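Local structure of N-acetylglucosamine-specific lectin (Saxidomus purpuratus, 6A7T) at residues Ala92-Glu97 against Asn121-Leu126; Val64-Ser69 against Phe109-Trp114; Lys53-Ser58 against Cys151-Asp156. The protein binds carbohydrates such as N-acetylglucosamine and N-acetylgalactosamine, as a C-type lectin that recognises its sugars independently of calcium. All coordinates share one frame; numbering follows the deposited sequence.

Contact 1. Residues Ala92-Glu97 against Asn121-Leu126; sequences ARWNEE and NNKGCL
Lys123 lays its side chain across the indole of Trp94 and finishes on Glu96. Its CB starts at the root of the ring, 3.8 Å from Trp94 CG. Lys123 CG follows over the five-membered ring of Trp94, 3.8 Å from the centroid and 5° off the normal, a CH-pi contact. Lys123 CD sits 3.6 Å from Trp94 NE1, and Lys123 CE passes by Trp94 CZ2. At the end of this extended chain, Lys123 NZ reaches Glu96 OE1 at 2.8 Å, a syn salt bridge. Trp94 NE1 donates to the same Glu96 OE1 at 2.9 Å; OE1 lies close to the indole plane, while NE1 meets it on the anti side, tilted 32° out of the carboxylate plane. The backbones pair antiparallel through Trp94 N to Gly124 O (2.9 Å) and Leu126 N to Ala92 O (3.0 Å), flanking the non-hydrogen-bonded pair Arg93 and Cys125, in the sheet holding strand 134-141. Cys125 SG, disulfide-bonded to Cys144, lies over one face of the Arg93 guanidinium, whose NH1 pairs with Glu50. Asn121 N hydrogen-bonds Asp140 of a second calcium site, empty in this chain. Two donors on one oxygen probably limit how freely the Glu96 carboxylate turns.

Contact 2. Residues Val64-Ser69 against Phe109-Trp114; sequences VTVECS and FTFIGW. With CA (calcium ion), chain D.
Phe111 leans its ring against the backbone of Cys68 and Ser69, with Val66 alongside it and pointing the same way. CG stands anti to the backbone N (chi1 170°), which carries the ring across to the other segment: Phe111 CD2 comes to 4.0 Å from Val66 CG1. On the other flank, Phe111 CE1 touches Ser69 CB at 3.7 Å. The carbonyl oxygen of Cys68 sits over one face, offset toward the rim, and Phe111 CB packs 3.7 Å from Cys68 CA. Thr110, one residue back, makes the polar half of the contact. Thr110 OG1 donates to Glu67 O at 3.0 Å, coming in well off the C=O direction, at a C=O...donor angle of 114°. Both segments are loops: 109-114 belongs to the long loop region characteristic of the C-type lectin fold, and 64-69 leads into helix 69-80, with Cys68 at its N-cap position and disulfide-bonded to Cys23 of the neighbouring subunit. A water knits the loops together, donating to Val66 O and Phe111 O and accepting from Thr110 N. On its calcium side, 64-69 turns Thr65 O (2.3 Å) and Glu67 OE1 (2.4 Å) onto the calcium ion. The other carboxylate oxygen, Glu67 OE2, takes a hydrogen bond from Thr65 OG1 at 2.6 Å from the syn side, 25° out of the carboxylate plane; with OE1 on the metal, this restrains the carboxylate. Two waters join in the coordination, one of them also donating to Thr65 OG1, and Glu71 and Glu154 complete the site.

Contact 3. Residues Lys53-Ser58 against Cys151-Asp156; sequences KAFCES and CICEID. With CA (calcium ion), chain D.
The Phe55 ring is met obliquely by two sulfurs, both nearest to its CD2: Phe55 CD2 lies 3.8 Å from Cys153 SG and 4.0 Å from Cys151 SG, and Cys153 SG is also beside Phe55 CE2. Arg47 adds a cation-pi contact to this ring. Phe55 CG is anti to the backbone N (chi1 173°), which brings the ring alongside the disulfide of the next residue. That disulfide, Cys56 SG to Cys153 SG at 2.0 Å with a chi3 of -81°, ties helix 53-58 to strand 151-155, whose axes run at 35° with a closest approach of 8.6 Å. Cys151 SG lies 4.2 Å from Cys56 SG, so three sulfurs cluster in the buried interface. Glu154 leaves the strand on the side away from the helix, and its extended chain carries the carboxylate to the calcium ion. The grip is bidentate but unequal, Glu154 OE2 at 2.4 Å and Glu154 OE1 at 2.8 Å from the metal. Ser38 OG hydrogen-bonds Glu154 OE2 as well. Further on, Asp156 OD2 accepts from a calcium-bound water and pairs with Lys24 of the neighbouring subunit. A disulfide joining the first helix of the domain to its last strand is a hallmark of the C-type lectin fold.

How the contacts relate
Along the chain the six segments come as 53-58, 64-69, 92-97, 109-114, 121-126 and 151-156, so contact 3 brackets the other two, while the segments of contacts 1 and 2 alternate. Centre to centre, contacts 1 and 2 are about 15 Å apart, contacts 2 and 3 about 17 Å, contacts 1 and 3 about 18 Å. Contact 1 belongs to the sheet containing strands 87-95 and 125-131; contact 3 joins helix 49-58 to strand 149-155 of the other sheet. Contact 2 touches both: Leu126 packs on Trp114 and Phe109, and Val64 probably hydrogen-bonds Ile152. Contacts 2 and 3 share the calcium ion, which links loop 64-69 and helix 69-80 to the last strand.

Contact 1. Residues Ala92-Glu97 against Asn121-Leu126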
ATOM      1  N   ALA B  92      -3.080  14.296  -4.664  1.00 10.69           N
ATOM      2  CA  ALA B  92      -4.199  13.819  -3.900  1.00 12.09           C
ATOM      3  C   ALA B  92      -5.248  14.920  -3.896  1.00 13.37           C
ATOM      4  O   ALA B  92      -4.878  16.106  -3.906  1.00 11.26           O
ATOM      5  CB  ALA B  92      -3.775  13.466  -2.510  1.00 11.54           C
ATOM      6  N   ARG B  93      -6.519  14.506  -3.964  1.00 13.09           N
ATOM      7  CA  ARG B  93      -7.623  15.393  -3.760  1.00 15.60           C
ATOM      8  C   ARG B  93      -8.817  14.605  -3.220  1.00 16.34           C
ATOM      9  O   ARG B  93      -8.787  13.388  -3.102  1.00 17.36           O
ATOM     10  CB  ARG B  93      -7.986  16.225  -4.998  1.00 17.67           C
ATOM     11  CG  ARG B  93      -8.754  15.528  -6.104  1.00 21.62           C
ATOM     12  CD  ARG B  93      -9.252  16.519  -7.153  1.00 23.93           C
ATOM     13  NE  ARG B  93     -10.296  17.484  -6.806  1.00 27.90           N
ATOM     14  CZ  ARG B  93     -10.627  18.532  -7.578  1.00 24.45           C
ATOM     15  NH1 ARG B  93     -10.109  18.663  -8.791  1.00 26.75           N
ATOM     16  NH2 ARG B  93     -11.495  19.428  -7.157  1.00 32.15           N
ATOM     17  N   TRP B  94      -9.804  15.368  -2.763  1.00 13.85           N
ATOM     18  CA  TRP B  94     -11.108  14.843  -2.356  1.00 14.69           C
ATOM     19  C   TRP B  94     -11.829  14.200  -3.522  1.00 13.74           C
ATOM     20  O   TRP B  94     -11.869  14.749  -4.606  1.00 13.76           O
ATOM     21  CB  TRP B  94     -11.971  15.997  -1.864  1.00 15.10           C
ATOM     22  CG  TRP B  94     -13.290  15.469  -1.390  1.00 15.77           C
ATOM     23  CD1 TRP B  94     -14.491  15.456  -2.036  1.00 18.13           C
ATOM     24  CD2 TRP B  94     -13.489  14.840  -0.125  1.00 17.95           C
ATOM     25  NE1 TRP B  94     -15.424  14.816  -1.246  1.00 16.99           N
ATOM     26  CE2 TRP B  94     -14.847  14.464  -0.061  1.00 18.52           C
ATOM     27  CE3 TRP B  94     -12.663  14.564   0.965  1.00 17.25           C
ATOM     28  CZ2 TRP B  94     -15.370  13.821   1.052  1.00 19.29           C
ATOM     29  CZ3 TRP B  94     -13.189  13.927   2.065  1.00 21.10           C
ATOM     30  CH2 TRP B  94     -14.533  13.572   2.114  1.00 18.84           C
ATOM     31  N   ASN B  95     -12.430  13.048  -3.270  1.00 14.95           N
ATOM     32  CA  ASN B  95     -13.311  12.421  -4.299  1.00 15.87           C
ATOM     33  C   ASN B  95     -14.623  12.096  -3.598  1.00 15.30           C
ATOM     34  O   ASN B  95     -14.620  11.508  -2.522  1.00 16.10           O
ATOM     35  CB  ASN B  95     -12.664  11.219  -4.989  1.00 16.71           C
ATOM     36  CG  ASN B  95     -13.512  10.689  -6.129  1.00 18.52           C
ATOM     37  OD1 ASN B  95     -13.319  11.026  -7.298  1.00 24.34           O
ATOM     38  ND2 ASN B  95     -14.475   9.868  -5.786  1.00 16.82           N
ATOM     39  N   GLU B  96     -15.717  12.578  -4.193  1.00 18.79           N
ATOM     40  CA  GLU B  96     -17.022  12.485  -3.542  1.00 19.77           C
ATOM     41  C   GLU B  96     -17.472  11.023  -3.558  1.00 18.99           C
ATOM     42  O   GLU B  96     -17.959  10.547  -2.548  1.00 20.12           O
ATOM     43  CB  GLU B  96     -18.051  13.410  -4.188  1.00 22.77           C
ATOM     44  CG  GLU B  96     -19.337  13.540  -3.383  1.00 23.76           C
ATOM     45  CD  GLU B  96     -19.243  14.096  -1.968  1.00 27.19           C
ATOM     46  OE1 GLU B  96     -18.272  14.805  -1.661  1.00 24.22           O
ATOM     47  OE2 GLU B  96     -20.166  13.817  -1.153  1.00 30.46           O
ATOM     48  N   GLU B  97     -17.278  10.313  -4.682  1.00 18.44           N
ATOM     49  CA  GLU B  97     -17.723   8.886  -4.670  1.00 16.17           C
ATOM     50  C   GLU B  97     -16.893   8.077  -3.671  1.00 16.77           C
ATOM     51  O   GLU B  97     -17.411   7.261  -2.939  1.00 16.34           O
ATOM     52  CB  GLU B  97     -17.650   8.243  -6.049  1.00 18.13           C
ATOM     53  CG  GLU B  97     -18.780   8.676  -6.941  1.00 18.43           C
ATOM     54  CD  GLU B  97     -18.522   9.882  -7.828  1.00 18.97           C
ATOM     55  OE1 GLU B  97     -17.525  10.672  -7.549  1.00 18.41           O
ATOM     56  OE2 GLU B  97     -19.273   9.991  -8.823  1.00 15.31           O
ATOM     57  N   ASN B 121     -10.591  19.430   6.085  1.00 21.37           N
ATOM     58  CA  ASN B 121     -11.766  18.709   5.525  1.00 21.65           C
ATOM     59  C   ASN B 121     -12.607  19.695   4.724  1.00 22.27           C
ATOM     60  O   ASN B 121     -13.804  19.901   4.986  1.00 24.72           O
ATOM     61  CB  ASN B 121     -12.538  17.944   6.609  1.00 24.32           C
ATOM     62  CG  ASN B 121     -11.720  16.786   7.130  1.00 24.53           C
ATOM     63  OD1 ASN B 121     -11.518  16.622   8.326  1.00 30.74           O
ATOM     64  ND2 ASN B 121     -11.209  15.990   6.215  1.00 24.37           N
ATOM     65  N   ASN B 122     -11.966  20.287   3.718  1.00 18.12           N
ATOM     66  CA  ASN B 122     -12.559  21.326   2.942  1.00 18.57           C
ATOM     67  C   ASN B 122     -12.887  20.772   1.553  1.00 17.65           C
ATOM     68  O   ASN B 122     -13.170  21.516   0.615  1.00 16.54           O
ATOM     69  CB  ASN B 122     -11.656  22.568   3.021  1.00 20.34           C
ATOM     70  CG  ASN B 122     -10.241  22.322   2.516  1.00 22.41           C
ATOM     71  OD1 ASN B 122      -9.979  21.300   1.879  1.00 21.18           O
ATOM     72  ND2 ASN B 122      -9.360  23.295   2.704  1.00 21.41           N
ATOM     73  N   LYS B 123     -12.848  19.429   1.428  1.00 17.02           N
ATOM     74  CA  LYS B 123     -13.048  18.769   0.156  1.00 18.11           C
ATOM     75  C   LYS B 123     -12.144  19.370  -0.923  1.00 15.07           C
ATOM     76  O   LYS B 123     -12.518  19.533  -2.096  1.00 19.50           O
ATOM     77  CB  LYS B 123     -14.523  18.848  -0.246  1.00 19.19           C
ATOM     78  CG  LYS B 123     -15.412  18.148   0.764  1.00 20.67           C
ATOM     79  CD  LYS B 123     -16.765  17.761   0.264  1.00 22.03           C
ATOM     80  CE  LYS B 123     -17.514  16.896   1.272  1.00 23.34           C
ATOM     81  NZ  LYS B 123     -18.743  16.319   0.660  1.00 24.13           N
ATOM     82  N   GLY B 124     -10.896  19.585  -0.548  1.00 15.63           N
ATOM     83  CA  GLY B 124     -10.010  20.258  -1.442  1.00 14.84           C
ATOM     84  C   GLY B 124      -8.951  19.379  -2.096  1.00 15.04           C
ATOM     85  O   GLY B 124      -9.113  18.170  -2.298  1.00 16.19           O
ATOM     86  N   CYS B 125      -7.835  20.031  -2.426  1.00 13.31           N
ATOM     87  CA  CYS B 125      -6.676  19.425  -3.089  0.50 12.13           C
ATOM     88  C   CYS B 125      -5.448  19.561  -2.186  1.00 12.34           C
ATOM     89  O   CYS B 125      -5.361  20.485  -1.432  1.00 12.31           O
ATOM     90  CB  CYS B 125      -6.391  20.053  -4.446  0.50 12.17           C
ATOM     91  SG  CYS B 125      -7.686  19.745  -5.675  0.50 11.80           S
ATOM     92  N   LEU B 126      -4.527  18.603  -2.279  1.00 10.20           N
ATOM     93  CA  LEU B 126      -3.393  18.566  -1.361  1.00  9.89           C
ATOM     94  C   LEU B 126      -2.135  19.225  -1.976  1.00  8.28           C
ATOM     95  O   LEU B 126      -1.878  19.168  -3.183  1.00  7.86           O
ATOM     96  CB  LEU B 126      -3.053  17.118  -0.969  1.00 10.98           C
ATOM     97  CG  LEU B 126      -3.816  16.588   0.253  1.00 11.27           C
ATOM     98  CD1 LEU B 126      -5.270  16.361  -0.139  1.00 12.41           C
ATOM     99  CD2 LEU B 126      -3.164  15.337   0.845  1.00 12.31           C
TER

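Contact 2. Residues Val64-Ser69 against Phe109-Trp114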
ATOM      1  N   VAL B  64       2.829  13.719  -7.697  1.00  8.96           N
ATOM      2  CA  VAL B  64       3.501  12.749  -6.846  1.00  9.16           C
ATOM      3  C   VAL B  64       2.510  12.144  -5.863  1.00  9.37           C
ATOM      4  O   VAL B  64       1.570  12.825  -5.364  1.00  8.34           O
ATOM      5  CB  VAL B  64       4.692  13.406  -6.145  1.00  8.87           C
ATOM      6  CG1 VAL B  64       4.233  14.527  -5.247  1.00  8.36           C
ATOM      7  CG2 VAL B  64       5.496  12.417  -5.337  1.00  9.23           C
ATOM      8  N   THR B  65       2.687  10.820  -5.621  1.00  9.29           N
ATOM      9  CA  THR B  65       1.968  10.069  -4.606  1.00  9.56           C
ATOM     10  C   THR B  65       3.024   9.577  -3.620  1.00  8.21           C
ATOM     11  O   THR B  65       4.109   9.176  -4.054  1.00  8.61           O
ATOM     12  CB  THR B  65       1.103   8.950  -5.222  1.00 10.92           C
ATOM     13  OG1 THR B  65       1.943   7.970  -5.831  1.00 12.03           O
ATOM     14  CG2 THR B  65       0.112   9.464  -6.230  1.00 11.03           C
ATOM     15  N   VAL B  66       2.737   9.651  -2.336  1.00  8.13           N
ATOM     16  CA  VAL B  66       3.777   9.439  -1.332  1.00  9.00           C
ATOM     17  C   VAL B  66       3.413   8.218  -0.473  1.00 10.46           C
ATOM     18  O   VAL B  66       2.508   8.307   0.382  1.00 10.93           O
ATOM     19  CB  VAL B  66       3.944  10.706  -0.474  1.00  9.62           C
ATOM     20  CG1 VAL B  66       5.014  10.572   0.592  1.00  9.47           C
ATOM     21  CG2 VAL B  66       4.200  11.946  -1.339  1.00  9.09           C
ATOM     22  N   GLU B  67       4.081   7.080  -0.751  1.00 10.67           N
ATOM     23  CA  GLU B  67       3.661   5.785  -0.200  1.00 11.50           C
ATOM     24  C   GLU B  67       4.374   5.488   1.111  1.00 12.68           C
ATOM     25  O   GLU B  67       3.919   4.604   1.815  1.00 14.83           O
ATOM     26  CB  GLU B  67       3.885   4.680  -1.229  1.00 11.77           C
ATOM     27  CG  GLU B  67       2.851   4.733  -2.308  1.00 12.73           C
ATOM     28  CD  GLU B  67       3.115   5.719  -3.433  1.00 12.93           C
ATOM     29  OE1 GLU B  67       4.303   6.114  -3.591  1.00 12.50           O
ATOM     30  OE2 GLU B  67       2.175   5.904  -4.245  1.00 18.58           O
ATOM     31  N   CYS B  68       5.440   6.210   1.448  1.00 11.75           N
ATOM     32  CA  CYS B  68       6.199   5.869   2.639  1.00 13.53           C
ATOM     33  C   CYS B  68       6.936   7.063   3.201  1.00 14.44           C
ATOM     34  O   CYS B  68       7.150   8.108   2.512  1.00 12.53           O
ATOM     35  CB  CYS B  68       7.223   4.771   2.357  1.00 14.49           C
ATOM     36  SG  CYS B  68       8.478   5.254   1.134  1.00 16.01           S
ATOM     37  N   SER B  69       7.396   6.894   4.441  1.00 13.70           N
ATOM     38  CA  SER B  69       8.109   7.962   5.157  1.00 15.52           C
ATOM     39  C   SER B  69       9.458   8.314   4.519  1.00 14.88           C
ATOM     40  O   SER B  69       9.854   9.490   4.495  1.00 16.15           O
ATOM     41  CB  SER B  69       8.219   7.600   6.615  1.00 17.26           C
ATOM     42  OG  SER B  69       9.214   6.600   6.786  1.00 20.22           O
ATOM     43  N   PHE B 109      -4.413   6.351   1.116  1.00 15.60           N
ATOM     44  CA  PHE B 109      -3.178   6.652   1.767  1.00 15.73           C
ATOM     45  C   PHE B 109      -2.706   5.417   2.514  1.00 17.01           C
ATOM     46  O   PHE B 109      -3.558   4.681   3.085  1.00 18.69           O
ATOM     47  CB  PHE B 109      -3.343   7.796   2.756  1.00 15.56           C
ATOM     48  CG  PHE B 109      -3.690   9.151   2.183  1.00 15.15           C
ATOM     49  CD1 PHE B 109      -3.243   9.547   0.940  1.00 14.30           C
ATOM     50  CD2 PHE B 109      -4.489  10.021   2.917  1.00 13.84           C
ATOM     51  CE1 PHE B 109      -3.561  10.795   0.445  1.00 14.44           C
ATOM     52  CE2 PHE B 109      -4.820  11.271   2.420  1.00 15.09           C
ATOM     53  CZ  PHE B 109      -4.347  11.654   1.182  1.00 14.89           C
ATOM     54  N   THR B 110      -1.375   5.249   2.515  1.00 15.12           N
ATOM     55  CA  THR B 110      -0.653   4.315   3.343  1.00 15.83           C
ATOM     56  C   THR B 110       0.062   5.118   4.415  1.00 15.20           C
ATOM     57  O   THR B 110      -0.386   5.232   5.541  1.00 17.81           O
ATOM     58  CB  THR B 110       0.252   3.430   2.471  1.00 15.43           C
ATOM     59  OG1 THR B 110       0.999   4.173   1.500  1.00 16.77           O
ATOM     60  CG2 THR B 110      -0.544   2.422   1.676  1.00 17.41           C
ATOM     61  N   PHE B 111       1.188   5.730   4.045  1.00 14.09           N
ATOM     62  CA  PHE B 111       1.826   6.741   4.857  1.00 13.72           C
ATOM     63  C   PHE B 111       0.867   7.928   4.986  1.00 13.68           C
ATOM     64  O   PHE B 111       0.186   8.222   4.032  1.00 14.42           O
ATOM     65  CB  PHE B 111       3.125   7.191   4.187  1.00 13.66           C
ATOM     66  CG  PHE B 111       3.759   8.404   4.820  1.00 13.80           C
ATOM     67  CD1 PHE B 111       4.458   8.312   6.004  1.00 16.05           C
ATOM     68  CD2 PHE B 111       3.616   9.668   4.253  1.00 14.80           C
ATOM     69  CE1 PHE B 111       5.007   9.437   6.611  1.00 15.89           C
ATOM     70  CE2 PHE B 111       4.140  10.788   4.871  1.00 13.87           C
ATOM     71  CZ  PHE B 111       4.867  10.682   6.025  1.00 14.50           C
ATOM     72  N   ILE B 112       0.754   8.483   6.204  1.00 14.91           N
ATOM     73  CA  ILE B 112      -0.091   9.618   6.489  1.00 17.09           C
ATOM     74  C   ILE B 112       0.827  10.787   6.798  1.00 16.17           C
ATOM     75  O   ILE B 112       1.602  10.756   7.752  1.00 17.70           O
ATOM     76  CB  ILE B 112      -1.057   9.348   7.664  1.00 18.45           C
ATOM     77  CG1 ILE B 112      -1.858   8.067   7.420  1.00 22.57           C
ATOM     78  CG2 ILE B 112      -1.960  10.555   7.903  1.00 18.89           C
ATOM     79  CD1 ILE B 112      -2.932   8.177   6.359  1.00 22.94           C
ATOM     80  N   GLY B 113       0.758  11.828   5.955  1.00 15.57           N
ATOM     81  CA  GLY B 113       1.720  12.922   6.016  1.00 14.78           C
ATOM     82  C   GLY B 113       1.104  14.279   6.334  1.00 14.51           C
ATOM     83  O   GLY B 113       1.750  15.337   6.105  1.00 13.08           O
ATOM     84  N   TRP B 114      -0.148  14.308   6.775  1.00 13.16           N
ATOM     85  CA  TRP B 114      -0.816  15.599   7.169  1.00 13.15           C
ATOM     86  C   TRP B 114       0.002  16.350   8.220  1.00 13.08           C
ATOM     87  O   TRP B 114       0.594  15.784   9.151  1.00 16.07           O
ATOM     88  CB  TRP B 114      -2.198  15.352   7.750  1.00 12.27           C
ATOM     89  CG  TRP B 114      -3.210  14.773   6.840  1.00 11.88           C
ATOM     90  CD1 TRP B 114      -3.736  13.516   6.902  1.00 11.80           C
ATOM     91  CD2 TRP B 114      -3.822  15.441   5.741  1.00 12.06           C
ATOM     92  NE1 TRP B 114      -4.693  13.378   5.943  1.00 13.47           N
ATOM     93  CE2 TRP B 114      -4.743  14.531   5.189  1.00 11.92           C
ATOM     94  CE3 TRP B 114      -3.667  16.707   5.162  1.00 11.30           C
ATOM     95  CZ2 TRP B 114      -5.533  14.846   4.095  1.00 12.18           C
ATOM     96  CZ3 TRP B 114      -4.463  17.011   4.086  1.00 11.96           C
ATOM     97  CH2 TRP B 114      -5.374  16.100   3.559  1.00 12.95           C
TER
HETATM   98 CA    CA D 201       5.548   7.587  -4.937  1.00 10.64          CA
HETATM   99  O   HOH W   1       4.227   6.336  -6.694  1.00 12.77           O
HETATM  100  O   HOH W   2       0.169   7.429   1.519  1.00 11.26           O
HETATM  101  O   HOH W   3       7.132   5.791  -4.843  1.00 11.89           O

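Contact 3. Residues Lys53-Ser58 against Cys151-Asp156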
ATOM      1  N   LYS B  53      -2.050  18.912 -12.368  1.00 13.22           N
ATOM      2  CA  LYS B  53      -2.394  17.511 -12.723  1.00 13.41           C
ATOM      3  C   LYS B  53      -2.198  17.293 -14.225  1.00 13.72           C
ATOM      4  O   LYS B  53      -1.500  16.354 -14.663  1.00 13.25           O
ATOM      5  CB  LYS B  53      -3.813  17.183 -12.303  1.00 14.77           C
ATOM      6  CG  LYS B  53      -4.244  15.750 -12.640  1.00 15.70           C
ATOM      7  CD  LYS B  53      -5.645  15.483 -12.149  1.00 18.62           C
ATOM      8  CE  LYS B  53      -6.161  14.137 -12.628  1.00 20.47           C
ATOM      9  NZ  LYS B  53      -6.192  14.097 -14.101  1.00 26.23           N
ATOM     10  N   ALA B  54      -2.780  18.199 -15.029  1.00 15.58           N
ATOM     11  CA  ALA B  54      -2.595  18.112 -16.511  1.00 16.08           C
ATOM     12  C   ALA B  54      -1.135  18.240 -16.933  1.00 15.16           C
ATOM     13  O   ALA B  54      -0.718  17.586 -17.879  1.00 17.36           O
ATOM     14  CB  ALA B  54      -3.436  19.167 -17.193  1.00 17.09           C
ATOM     15  N   PHE B  55      -0.376  19.166 -16.322  1.00 13.17           N
ATOM     16  CA  PHE B  55       1.010  19.341 -16.628  1.00 14.10           C
ATOM     17  C   PHE B  55       1.764  18.016 -16.433  1.00 14.72           C
ATOM     18  O   PHE B  55       2.552  17.619 -17.298  1.00 16.67           O
ATOM     19  CB  PHE B  55       1.644  20.456 -15.789  1.00 14.94           C
ATOM     20  CG  PHE B  55       3.134  20.578 -15.948  1.00 15.60           C
ATOM     21  CD1 PHE B  55       3.717  21.054 -17.132  1.00 15.86           C
ATOM     22  CD2 PHE B  55       3.992  20.141 -14.941  1.00 14.59           C
ATOM     23  CE1 PHE B  55       5.091  21.118 -17.266  1.00 16.84           C
ATOM     24  CE2 PHE B  55       5.361  20.194 -15.083  1.00 15.57           C
ATOM     25  CZ  PHE B  55       5.916  20.686 -16.248  1.00 16.68           C
ATOM     26  N   CYS B  56       1.560  17.359 -15.290  1.00 14.28           N
ATOM     27  CA  CYS B  56       2.342  16.156 -15.042  1.00 15.35           C
ATOM     28  C   CYS B  56       1.963  15.088 -16.094  1.00 16.08           C
ATOM     29  O   CYS B  56       2.825  14.339 -16.602  1.00 16.34           O
ATOM     30  CB  CYS B  56       2.096  15.657 -13.634  1.00 13.73           C
ATOM     31  SG  CYS B  56       2.864  16.726 -12.389  1.00 13.39           S
ATOM     32  N   GLU B  57       0.686  15.047 -16.434  1.00 17.63           N
ATOM     33  CA  GLU B  57       0.218  14.098 -17.517  1.00 20.18           C
ATOM     34  C   GLU B  57       0.914  14.384 -18.862  1.00 22.64           C
ATOM     35  O   GLU B  57       1.301  13.444 -19.576  1.00 21.55           O
ATOM     36  CB  GLU B  57      -1.294  14.147 -17.630  1.00 20.91           C
ATOM     37  CG  GLU B  57      -2.022  13.532 -16.443  1.00 24.09           C
ATOM     38  CD  GLU B  57      -3.488  13.930 -16.299  1.00 25.44           C
ATOM     39  OE1 GLU B  57      -3.951  14.799 -17.075  1.00 29.45           O
ATOM     40  OE2 GLU B  57      -4.165  13.436 -15.379  1.00 26.45           O
ATOM     41  N   SER B  58       1.173  15.667 -19.162  1.00 21.03           N
ATOM     42  CA  SER B  58       1.862  16.111 -20.384  1.00 23.65           C
ATOM     43  C   SER B  58       3.307  15.600 -20.461  1.00 25.89           C
ATOM     44  O   SER B  58       3.896  15.535 -21.564  1.00 29.89           O
ATOM     45  CB  SER B  58       1.794  17.629 -20.502  1.00 22.70           C
ATOM     46  OG  SER B  58       2.887  18.234 -19.845  1.00 21.88           O
ATOM     47  N   CYS B 151       4.548  22.542  -8.481  1.00  8.15           N
ATOM     48  CA  CYS B 151       4.048  21.180  -8.228  1.00  8.74           C
ATOM     49  C   CYS B 151       5.185  20.169  -8.290  1.00  8.88           C
ATOM     50  O   CYS B 151       6.332  20.505  -8.682  1.00  7.95           O
ATOM     51  CB  CYS B 151       2.955  20.886  -9.248  1.00  8.69           C
ATOM     52  SG  CYS B 151       3.506  20.673 -10.960  1.00 10.64           S
ATOM     53  N   ILE B 152       4.895  18.926  -7.862  1.00  7.56           N
ATOM     54  CA  ILE B 152       5.848  17.814  -7.961  1.00  8.43           C
ATOM     55  C   ILE B 152       5.249  16.700  -8.833  1.00  7.88           C
ATOM     56  O   ILE B 152       4.212  16.159  -8.518  1.00  9.30           O
ATOM     57  CB  ILE B 152       6.185  17.280  -6.567  1.00  8.22           C
ATOM     58  CG1 ILE B 152       6.579  18.403  -5.626  1.00  8.46           C
ATOM     59  CG2 ILE B 152       7.255  16.206  -6.702  1.00  8.09           C
ATOM     60  CD1 ILE B 152       6.711  18.044  -4.193  1.00  9.29           C
ATOM     61  N   CYS B 153       5.909  16.419  -9.946  1.00  9.41           N
ATOM     62  CA  CYS B 153       5.552  15.284 -10.771  1.00 10.78           C
ATOM     63  C   CYS B 153       6.455  14.085 -10.452  1.00 10.19           C
ATOM     64  O   CYS B 153       7.569  14.210  -9.994  1.00 10.47           O
ATOM     65  CB  CYS B 153       5.688  15.557 -12.267  1.00 12.19           C
ATOM     66  SG  CYS B 153       4.794  17.025 -12.849  1.00 13.85           S
ATOM     67  N   GLU B 154       5.903  12.903 -10.698  1.00 10.08           N
ATOM     68  CA  GLU B 154       6.548  11.601 -10.386  1.00 10.34           C
ATOM     69  C   GLU B 154       6.330  10.650 -11.568  1.00 10.50           C
ATOM     70  O   GLU B 154       5.244  10.523 -12.042  1.00 11.55           O
ATOM     71  CB  GLU B 154       5.955  10.982  -9.123  1.00 10.45           C
ATOM     72  CG  GLU B 154       6.676   9.700  -8.697  1.00 11.69           C
ATOM     73  CD  GLU B 154       6.135   8.995  -7.460  1.00 12.28           C
ATOM     74  OE1 GLU B 154       5.004   9.375  -7.005  1.00 12.57           O
ATOM     75  OE2 GLU B 154       6.804   8.049  -6.971  1.00 12.04           O
ATOM     76  N   ILE B 155       7.427  10.011 -11.999  1.00 12.22           N
ATOM     77  CA  ILE B 155       7.405   8.819 -12.861  1.00 14.40           C
ATOM     78  C   ILE B 155       7.876   7.647 -11.997  1.00 13.46           C
ATOM     79  O   ILE B 155       8.991   7.739 -11.473  1.00 12.47           O
ATOM     80  CB  ILE B 155       8.347   9.015 -14.054  1.00 15.59           C
ATOM     81  CG1 ILE B 155       7.875  10.127 -14.991  1.00 17.99           C
ATOM     82  CG2 ILE B 155       8.532   7.721 -14.809  1.00 17.56           C
ATOM     83  CD1 ILE B 155       8.954  10.590 -15.967  1.00 18.18           C
ATOM     84  N   ASP B 156       7.038   6.605 -11.837  1.00 17.44           N
ATOM     85  CA  ASP B 156       7.416   5.506 -10.935  1.00 19.19           C
ATOM     86  C   ASP B 156       7.557   4.177 -11.691  1.00 22.90           C
ATOM     87  O   ASP B 156       7.957   3.210 -11.066  1.00 22.58           O
ATOM     88  CB  ASP B 156       6.492   5.389  -9.714  1.00 20.85           C
ATOM     89  CG  ASP B 156       5.078   4.955  -9.996  1.00 20.55           C
ATOM     90  OD1 ASP B 156       4.810   4.590 -11.144  1.00 22.49           O
ATOM     91  OD2 ASP B 156       4.230   5.030  -9.066  1.00 22.19           O
TER
HETATM   92 CA    CA D 201       5.548   7.587  -4.937  1.00 10.64          CA
HETATM   93  O   HOH W   1       4.227   6.336  -6.694  1.00 12.77           O
HETATM   94  O   HOH W   3       7.132   5.791  -4.843  1.00 11.89           O